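Local structure of leucine aminopeptidase 1 (Caenorhabditis elegans, 2HC9) at residues S324-E329 with I418-N423. The protein removes N-terminal amino acids, preferably leucine, from peptides as a two-zinc aminopeptidase of the M17 family and probably serves in digestion. The protein carries 1 engineered substitution. Sequence-based numbering, arbitrary orientation.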
ATOM      1  N   SER A 324      -5.016 -22.326  31.442  1.00 16.94           N
ATOM      2  CA  SER A 324      -4.110 -23.494  31.542  1.00 17.08           C
ATOM      3  C   SER A 324      -2.940 -23.253  32.510  1.00 18.34           C
ATOM      4  O   SER A 324      -2.242 -24.207  32.899  1.00 18.92           O
ATOM      5  CB  SER A 324      -3.545 -23.816  30.156  1.00 19.90           C
ATOM      6  OG  SER A 324      -2.666 -22.777  29.735  1.00 16.89           O
ATOM      7  N   GLY A 325      -2.721 -21.992  32.862  1.00 16.89           N
ATOM      8  CA  GLY A 325      -1.545 -21.605  33.639  1.00 17.66           C
ATOM      9  C   GLY A 325      -0.360 -21.208  32.765  1.00 19.25           C
ATOM     10  O   GLY A 325       0.612 -20.658  33.278  1.00 15.73           O
ATOM     11  N   LYS A 326      -0.424 -21.503  31.461  1.00 15.02           N
ATOM     12  CA  LYS A 326       0.671 -21.134  30.532  1.00 15.95           C
ATOM     13  C   LYS A 326       0.609 -19.644  30.157  1.00 18.52           C
ATOM     14  O   LYS A 326      -0.472 -19.043  30.172  1.00 18.06           O
ATOM     15  CB  LYS A 326       0.628 -21.986  29.256  1.00 13.05           C
ATOM     16  CG  LYS A 326       1.075 -23.433  29.546  1.00 18.73           C
ATOM     17  CD  LYS A 326       0.876 -24.330  28.342  1.00 22.41           C
ATOM     18  CE  LYS A 326       1.344 -25.758  28.671  1.00 27.14           C
ATOM     19  NZ  LYS A 326       2.783 -25.806  29.128  1.00 33.39           N
ATOM     20  N   THR A 327       1.755 -19.056  29.820  1.00 15.51           N
ATOM     21  CA  THR A 327       1.756 -17.638  29.424  1.00 16.12           C
ATOM     22  C   THR A 327       1.760 -17.476  27.898  1.00 15.88           C
ATOM     23  O   THR A 327       2.373 -18.264  27.178  1.00 16.09           O
ATOM     24  CB  THR A 327       2.938 -16.863  30.029  1.00 16.46           C
ATOM     25  OG1 THR A 327       4.166 -17.579  29.749  1.00 17.64           O
ATOM     26  CG2 THR A 327       2.755 -16.717  31.591  1.00 19.18           C
ATOM     27  N   VAL A 328       1.068 -16.449  27.408  1.00 13.71           N
ATOM     28  CA  VAL A 328       1.036 -16.192  25.972  1.00 12.50           C
ATOM     29  C   VAL A 328       1.432 -14.715  25.764  1.00 15.53           C
ATOM     30  O   VAL A 328       0.871 -13.813  26.395  1.00 16.86           O
ATOM     31  CB  VAL A 328      -0.357 -16.505  25.327  1.00 14.66           C
ATOM     32  CG1 VAL A 328      -0.330 -16.070  23.854  1.00 14.77           C
ATOM     33  CG2 VAL A 328      -0.670 -18.025  25.427  1.00 13.47           C
ATOM     34  N   GLU A 329       2.409 -14.495  24.879  1.00 15.37           N
ATOM     35  CA  GLU A 329       2.759 -13.125  24.440  1.00 16.61           C
ATOM     36  C   GLU A 329       1.855 -12.800  23.272  1.00 15.90           C
ATOM     37  O   GLU A 329       1.914 -13.466  22.217  1.00 14.91           O
ATOM     38  CB  GLU A 329       4.218 -13.076  23.985  1.00 14.17           C
ATOM     39  CG  GLU A 329       4.647 -11.696  23.536  1.00 15.29           C
ATOM     40  CD  GLU A 329       6.113 -11.642  23.097  1.00 20.03           C
ATOM     41  OE1 GLU A 329       6.820 -12.690  23.057  1.00 18.24           O
ATOM     42  OE2 GLU A 329       6.542 -10.521  22.783  1.00 18.29           O
ATOM     43  N   ILE A 418      10.109 -14.727  25.834  1.00 17.13           N
ATOM     44  CA  ILE A 418       9.814 -14.312  27.201  0.70 18.87           C
ATOM     45  C   ILE A 418       8.511 -14.885  27.740  1.00 19.51           C
ATOM     46  O   ILE A 418       8.217 -14.746  28.914  1.00 23.99           O
ATOM     47  CB  ILE A 418       9.798 -12.795  27.328  0.70 17.68           C
ATOM     48  CG1 ILE A 418       8.880 -12.187  26.268  0.70 15.43           C
ATOM     49  CG2 ILE A 418      11.239 -12.225  27.211  0.70 16.57           C
ATOM     50  CD1 ILE A 418       8.817 -10.699  26.366  0.70 16.52           C
ATOM     51  N   ALA A 419       7.729 -15.528  26.887  1.00 18.27           N
ATOM     52  CA  ALA A 419       6.550 -16.225  27.386  1.00 14.71           C
ATOM     53  C   ALA A 419       6.581 -17.637  26.859  1.00 18.34           C
ATOM     54  O   ALA A 419       7.456 -18.000  26.079  1.00 17.48           O
ATOM     55  CB  ALA A 419       5.265 -15.520  26.932  1.00 17.53           C
ATOM     56  N   ASP A 420       5.623 -18.450  27.288  1.00 16.69           N
ATOM     57  CA  ASP A 420       5.589 -19.831  26.839  1.00 18.37           C
ATOM     58  C   ASP A 420       5.358 -19.930  25.335  1.00 18.34           C
ATOM     59  O   ASP A 420       5.836 -20.857  24.695  1.00 15.43           O
ATOM     60  CB  ASP A 420       4.500 -20.602  27.588  1.00 17.52           C
ATOM     61  CG  ASP A 420       4.846 -20.817  29.045  1.00 18.26           C
ATOM     62  OD1 ASP A 420       6.055 -20.873  29.387  1.00 16.68           O
ATOM     63  OD2 ASP A 420       3.900 -20.959  29.848  1.00 16.77           O
ATOM     64  N   MET A 421       4.672 -18.944  24.769  1.00 17.73           N
ATOM     65  CA  MET A 421       4.467 -18.895  23.312  1.00 14.10           C
ATOM     66  C   MET A 421       3.927 -17.518  22.957  1.00 14.79           C
ATOM     67  O   MET A 421       3.466 -16.770  23.834  1.00 16.78           O
ATOM     68  CB  MET A 421       3.450 -19.959  22.864  1.00 14.22           C
ATOM     69  CG  MET A 421       2.045 -19.712  23.432  1.00 14.39           C
ATOM     70  SD  MET A 421       1.057 -21.222  23.536  1.00 17.10           S
ATOM     71  CE  MET A 421       1.721 -21.818  25.084  1.00 16.29           C
ATOM     72  N   LYS A 422       3.986 -17.191  21.674  1.00 15.72           N
ATOM     73  CA  LYS A 422       3.251 -16.035  21.134  1.00 13.11           C
ATOM     74  C   LYS A 422       1.919 -16.561  20.598  1.00 15.90           C
ATOM     75  O   LYS A 422       1.804 -17.746  20.336  1.00 15.05           O
ATOM     76  CB  LYS A 422       4.035 -15.428  19.967  1.00 16.53           C
ATOM     77  CG  LYS A 422       5.373 -14.795  20.331  1.00 17.23           C
ATOM     78  CD  LYS A 422       5.929 -13.976  19.156  1.00 17.66           C
ATOM     79  CE  LYS A 422       7.251 -13.307  19.560  1.00 20.67           C
ATOM     80  NZ  LYS A 422       7.860 -12.529  18.431  1.00 18.16           N
ATOM     81  N   ASN A 423       0.939 -15.687  20.398  1.00 15.42           N
ATOM     82  CA  ASN A 423      -0.322 -16.115  19.779  1.00 17.16           C
ATOM     83  C   ASN A 423      -0.323 -16.148  18.242  1.00 17.33           C
ATOM     84  O   ASN A 423      -1.180 -16.772  17.642  1.00 18.36           O
ATOM     85  CB  ASN A 423      -1.532 -15.338  20.361  1.00 16.51           C
ATOM     86  CG  ASN A 423      -1.652 -13.902  19.829  1.00 18.93           C
ATOM     87  OD1 ASN A 423      -0.661 -13.209  19.639  1.00 16.44           O
ATOM     88  ND2 ASN A 423      -2.883 -13.436  19.646  1.00 13.87           N
TER
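Thr-327 and Asp-420 grip each other through two reciprocal hydrogen bonds. The backbone N of Thr-327 reaches OD2 of Asp-420 at 2.9 Å, nearly straight (164°) but from above the carboxylate plane, and the backbone N of Asp-420 gives its hydrogen to OG1 of Thr-327 at 3.0 Å. With chi1 at 51°, Thr-327 holds OG1 between its own N and carbonyl carbon, facing that donor. Farther along, backbone bonds take over: Glu-329 N to Met-421 O at 2.7 Å, in the carbonyl plane, then Asn-423 N to Glu-329 O at 3.0 Å. Glu-329 thus bonds to the residues either side of Lys-422, the pattern of a parallel bridge, with the two CA atoms 4.4 Å apart. On one face CG2 of Val-328 meets CG of Met-421 at 3.8 Å. On the other, Glu-329 and Lys-422 run side by side, OE1 lying 3.6 Å from CE; that oxygen is hydrogen-bonded to Ser-416. A second subunit completes the Thr-327/Asp-420 end: its Thr-138 bonds OD2 of Asp-420, and its Met-136 O bonds OG1 of Thr-327. Were Asp-420 an alanine, the N-H of Thr-327 and the hydroxyl of that Thr-138 would probably both lose their shared acceptor. At the opposite end, the backbone O of Asn-423 accepts a hydrogen bond from NH1 of Arg-338, a predicted active-site residue, and the Asn-423 side chain lies about 6 Å from that of the zinc ligand Glu-336. Strand 327-329, between 319-321 and the short, weakly bonded 421-422, is the middle of a three-stranded mixed sheet running from a subunit interface toward the two-zinc site.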